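Local coordinates for choline binding protein A (Lactobacillus salivarius str. Ren, PDB 5GT1) that binds zinc through the M23 peptidase-family domain of this part and probably attaches to the cell surface through choline-binding repeats, at residues A[92-103]-A[141-149]. Numbering follows the deposited sequence.
Sequences YVVVRSDEYTFV and TRETNVMKA
Arg96 and Thr101 hold the backbone carbonyls of Arg142 and Glu143, in the turn after strand 135-141. Arg96 NH1 donates to Arg142 O (3.0 Å) from above the carbonyl plane, and also to Thr101 OG1 (2.9 Å), which lies in the guanidinium plane. Thr101 OG1 in turn donates to Glu143 O at 2.7 Å; a hydroxyl suits this place because it can accept and donate at once. Thr144 OG1 lies over one guanidinium face and Tyr100 N over the opposite one, each 3.7 Å from the plane, so the group is sandwiched and its orientation restricted. The side chain bends at its second torsion (chi2 78°) to get there, and a leucine in place of Arg96 would probably leave Arg142 O without its charged donor and the turn less firmly held. Water 2 joins Thr101 OG1 to Thr144 O. Farther out, Tyr100 CE1 sits over one face of the Arg142 guanidinium, the two planes inclined by 43°. Val146, in the first turn of helix 146-151, meets Val103 CG2 (3.9 Å) and Val94 CG2 with its CG2; compact branched side chains suit this close approach. The antiparallel hydrogen-bonded pair Thr101-Thr141 joins strand 101-108 to strand 135-141, and Asn145 caps helix 146-151, which rests on this hairpin and strand 78-86.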
loop_
_atom_site.group_PDB
_atom_site.type_symbol
_atom_site.label_atom_id
_atom_site.label_comp_id
_atom_site.label_asym_id
_atom_site.label_seq_id
_atom_site.Cartn_x
_atom_site.Cartn_y
_atom_site.Cartn_z
ATOM N N TYR A 92 -4.017 -7.374 6.448
ATOM C CA TYR A 92 -3.416 -6.064 6.169
ATOM C C TYR A 92 -2.618 -5.497 7.340
ATOM O O TYR A 92 -2.862 -5.838 8.498
ATOM C CB TYR A 92 -4.482 -5.067 5.702
ATOM C CG TYR A 92 -5.506 -4.768 6.775
ATOM C CD1 TYR A 92 -5.331 -3.689 7.645
ATOM C CD2 TYR A 92 -6.626 -5.572 6.932
ATOM C CE1 TYR A 92 -6.252 -3.412 8.646
ATOM C CE2 TYR A 92 -7.566 -5.304 7.928
ATOM C CZ TYR A 92 -7.367 -4.228 8.786
ATOM O OH TYR A 92 -8.277 -3.951 9.781
ATOM N N VAL A 93 -1.676 -4.611 7.029
ATOM C CA VAL A 93 -0.886 -3.913 8.031
ATOM C C VAL A 93 -1.071 -2.425 7.804
ATOM O O VAL A 93 -0.990 -1.964 6.662
ATOM C CB VAL A 93 0.608 -4.239 7.870
ATOM C CG1 VAL A 93 1.441 -3.532 8.932
ATOM C CG2 VAL A 93 0.816 -5.739 7.919
ATOM N N VAL A 94 -1.338 -1.690 8.886
ATOM C CA VAL A 94 -1.470 -0.234 8.850
ATOM C C VAL A 94 -0.276 0.402 9.576
ATOM O O VAL A 94 0.045 0.044 10.722
ATOM C CB VAL A 94 -2.807 0.234 9.487
ATOM C CG1 VAL A 94 -2.978 1.754 9.369
ATOM C CG2 VAL A 94 -3.979 -0.504 8.835
ATOM N N VAL A 95 0.401 1.312 8.882
ATOM C CA VAL A 95 1.523 2.066 9.427
ATOM C C VAL A 95 1.161 3.552 9.371
ATOM O O VAL A 95 0.698 4.042 8.340
ATOM C CB VAL A 95 2.825 1.818 8.619
ATOM C CG1 VAL A 95 3.963 2.684 9.149
ATOM C CG2 VAL A 95 3.225 0.346 8.659
ATOM N N ARG A 96 1.361 4.261 10.485
ATOM C CA ARG A 96 1.030 5.688 10.563
ATOM C C ARG A 96 2.291 6.493 10.774
ATOM O O ARG A 96 3.059 6.193 11.678
ATOM C CB ARG A 96 0.043 5.961 11.708
ATOM C CG ARG A 96 -0.248 7.444 11.950
ATOM C CD ARG A 96 -1.227 8.031 10.942
ATOM N NE ARG A 96 -1.184 9.499 10.939
ATOM C CZ ARG A 96 -1.818 10.286 10.068
ATOM N NH1 ARG A 96 -2.567 9.770 9.093
ATOM N NH2 ARG A 96 -1.700 11.612 10.172
ATOM N N SER A 97 2.523 7.478 9.910
ATOM C CA SER A 97 3.604 8.444 10.100
ATOM C C SER A 97 2.994 9.765 10.600
ATOM O O SER A 97 1.826 9.797 10.990
ATOM C CB SER A 97 4.377 8.652 8.796
ATOM O OG SER A 97 3.584 9.308 7.821
ATOM N N ASP A 98 3.759 10.853 10.583
ATOM C CA ASP A 98 3.224 12.134 11.066
ATOM C C ASP A 98 2.037 12.611 10.236
ATOM O O ASP A 98 1.050 13.120 10.771
ATOM C CB ASP A 98 4.319 13.196 11.092
ATOM C CG ASP A 98 5.109 13.178 12.394
ATOM O OD1 ASP A 98 6.354 13.347 12.343
ATOM O OD2 ASP A 98 4.479 12.987 13.465
ATOM N N GLU A 99 2.131 12.400 8.927
ATOM C CA GLU A 99 1.200 12.948 7.959
ATOM C C GLU A 99 0.283 11.884 7.333
ATOM O O GLU A 99 -0.846 12.181 6.930
ATOM C CB GLU A 99 2.027 13.632 6.866
ATOM C CG GLU A 99 1.351 14.766 6.121
ATOM C CD GLU A 99 2.299 15.525 5.186
ATOM O OE1 GLU A 99 1.811 16.383 4.419
ATOM O OE2 GLU A 99 3.528 15.281 5.202
ATOM N N TYR A 100 0.758 10.641 7.263
ATOM C CA TYR A 100 0.078 9.640 6.421
ATOM C C TYR A 100 -0.241 8.328 7.104
ATOM O O TYR A 100 0.484 7.877 7.995
ATOM C CB TYR A 100 0.917 9.339 5.172
ATOM C CG TYR A 100 1.164 10.516 4.252
ATOM C CD1 TYR A 100 0.138 11.035 3.454
ATOM C CD2 TYR A 100 2.441 11.086 4.151
ATOM C CE1 TYR A 100 0.379 12.107 2.595
ATOM C CE2 TYR A 100 2.690 12.150 3.292
ATOM C CZ TYR A 100 1.659 12.655 2.520
ATOM O OH TYR A 100 1.906 13.707 1.671
ATOM N N THR A 101 -1.330 7.709 6.652
ATOM C CA THR A 101 -1.628 6.324 6.973
ATOM C C THR A 101 -1.360 5.475 5.730
ATOM O O THR A 101 -1.910 5.748 4.649
ATOM C CB THR A 101 -3.099 6.169 7.387
ATOM O OG1 THR A 101 -3.383 7.045 8.494
ATOM C CG2 THR A 101 -3.399 4.723 7.774
ATOM N N PHE A 102 -0.504 4.465 5.888
ATOM C CA PHE A 102 -0.163 3.522 4.823
ATOM C C PHE A 102 -0.852 2.195 5.104
ATOM O O PHE A 102 -0.765 1.676 6.218
ATOM C CB PHE A 102 1.361 3.314 4.792
ATOM C CG PHE A 102 2.150 4.591 4.607
ATOM C CD1 PHE A 102 2.564 4.991 3.340
ATOM C CD2 PHE A 102 2.513 5.380 5.715
ATOM C CE1 PHE A 102 3.294 6.170 3.172
ATOM C CE2 PHE A 102 3.232 6.547 5.557
ATOM C CZ PHE A 102 3.627 6.946 4.290
ATOM N N VAL A 103 -1.537 1.647 4.108
ATOM C CA VAL A 103 -2.161 0.326 4.246
ATOM C C VAL A 103 -1.489 -0.664 3.289
ATOM O O VAL A 103 -1.481 -0.448 2.075
ATOM C CB VAL A 103 -3.683 0.393 3.986
ATOM C CG1 VAL A 103 -4.339 -0.967 4.247
ATOM C CG2 VAL A 103 -4.306 1.481 4.856
ATOM N N THR A 141 -3.436 7.422 2.745
ATOM C CA THR A 141 -4.461 8.422 3.067
ATOM C C THR A 141 -3.946 9.332 4.159
ATOM O O THR A 141 -3.154 8.904 5.006
ATOM C CB THR A 141 -5.811 7.755 3.486
ATOM O OG1 THR A 141 -6.792 8.765 3.795
ATOM C CG2 THR A 141 -5.645 6.851 4.716
ATOM N N ARG A 142 -4.376 10.596 4.170
ATOM C CA ARG A 142 -4.077 11.428 5.353
ATOM C C ARG A 142 -5.008 11.108 6.522
ATOM O O ARG A 142 -4.684 11.414 7.683
ATOM C CB ARG A 142 -4.121 12.922 5.035
ATOM C CG ARG A 142 -2.958 13.381 4.182
ATOM C CD ARG A 142 -3.016 14.879 3.969
ATOM N NE ARG A 142 -2.348 15.217 2.719
ATOM C CZ ARG A 142 -1.103 15.663 2.639
ATOM N NH1 ARG A 142 -0.395 15.842 3.747
ATOM N NH2 ARG A 142 -0.573 15.943 1.455
ATOM N N GLU A 143 -6.152 10.488 6.215
ATOM C CA GLU A 143 -7.149 10.122 7.234
ATOM C C GLU A 143 -6.518 9.259 8.320
ATOM O O GLU A 143 -5.736 8.339 8.047
ATOM C CB GLU A 143 -8.363 9.424 6.603
ATOM C CG GLU A 143 -9.435 8.932 7.582
ATOM C CD GLU A 143 -10.063 10.052 8.404
ATOM O OE1 GLU A 143 -10.693 10.948 7.791
ATOM O OE2 GLU A 143 -9.909 10.042 9.659
ATOM N N THR A 144 -6.886 9.572 9.556
ATOM C CA THR A 144 -6.290 8.997 10.726
ATOM C C THR A 144 -7.111 7.768 11.175
ATOM O O THR A 144 -6.572 6.806 11.714
ATOM C CB THR A 144 -6.153 10.127 11.778
ATOM O OG1 THR A 144 -4.799 10.216 12.229
ATOM C CG2 THR A 144 -7.107 9.973 12.923
ATOM N N ASN A 145 -8.413 7.796 10.897
ATOM C CA ASN A 145 -9.321 6.683 11.172
ATOM C C ASN A 145 -9.326 5.782 9.945
ATOM O O ASN A 145 -9.974 6.099 8.950
ATOM C CB ASN A 145 -10.731 7.232 11.445
ATOM C CG ASN A 145 -11.749 6.152 11.777
ATOM O OD1 ASN A 145 -11.535 4.961 11.550
ATOM N ND2 ASN A 145 -12.881 6.576 12.331
ATOM N N VAL A 146 -8.607 4.662 10.020
ATOM C CA VAL A 146 -8.428 3.800 8.844
ATOM C C VAL A 146 -9.753 3.166 8.385
ATOM O O VAL A 146 -10.011 3.046 7.188
ATOM C CB VAL A 146 -7.304 2.737 9.047
ATOM C CG1 VAL A 146 -7.782 1.547 9.869
ATOM C CG2 VAL A 146 -6.796 2.242 7.702
ATOM N N MET A 147 -10.603 2.797 9.340
ATOM C CA MET A 147 -11.891 2.191 9.003
ATOM C C MET A 147 -12.772 3.155 8.216
ATOM O O MET A 147 -13.464 2.746 7.280
ATOM C CB MET A 147 -12.603 1.681 10.258
ATOM C CG MET A 147 -11.953 0.443 10.844
ATOM S SD MET A 147 -11.867 -0.945 9.686
ATOM C CE MET A 147 -10.717 -1.961 10.612
ATOM N N LYS A 148 -12.739 4.429 8.595
ATOM C CA LYS A 148 -13.468 5.454 7.854
ATOM C C LYS A 148 -12.910 5.578 6.418
ATOM O O LYS A 148 -13.672 5.587 5.437
ATOM C CB LYS A 148 -13.434 6.789 8.608
ATOM C CG LYS A 148 -14.373 7.840 8.032
ATOM N N ALA A 149 -11.584 5.610 6.287
ATOM C CA ALA A 149 -10.971 5.609 4.961
ATOM C C ALA A 149 -11.415 4.371 4.175
ATOM O O ALA A 149 -11.805 4.463 3.007
ATOM C CB ALA A 149 -9.450 5.700 5.067
HETATM O O HOH W 1 -2.538 13.874 8.428
HETATM O O HOH W 2 -3.993 6.053 11.123
#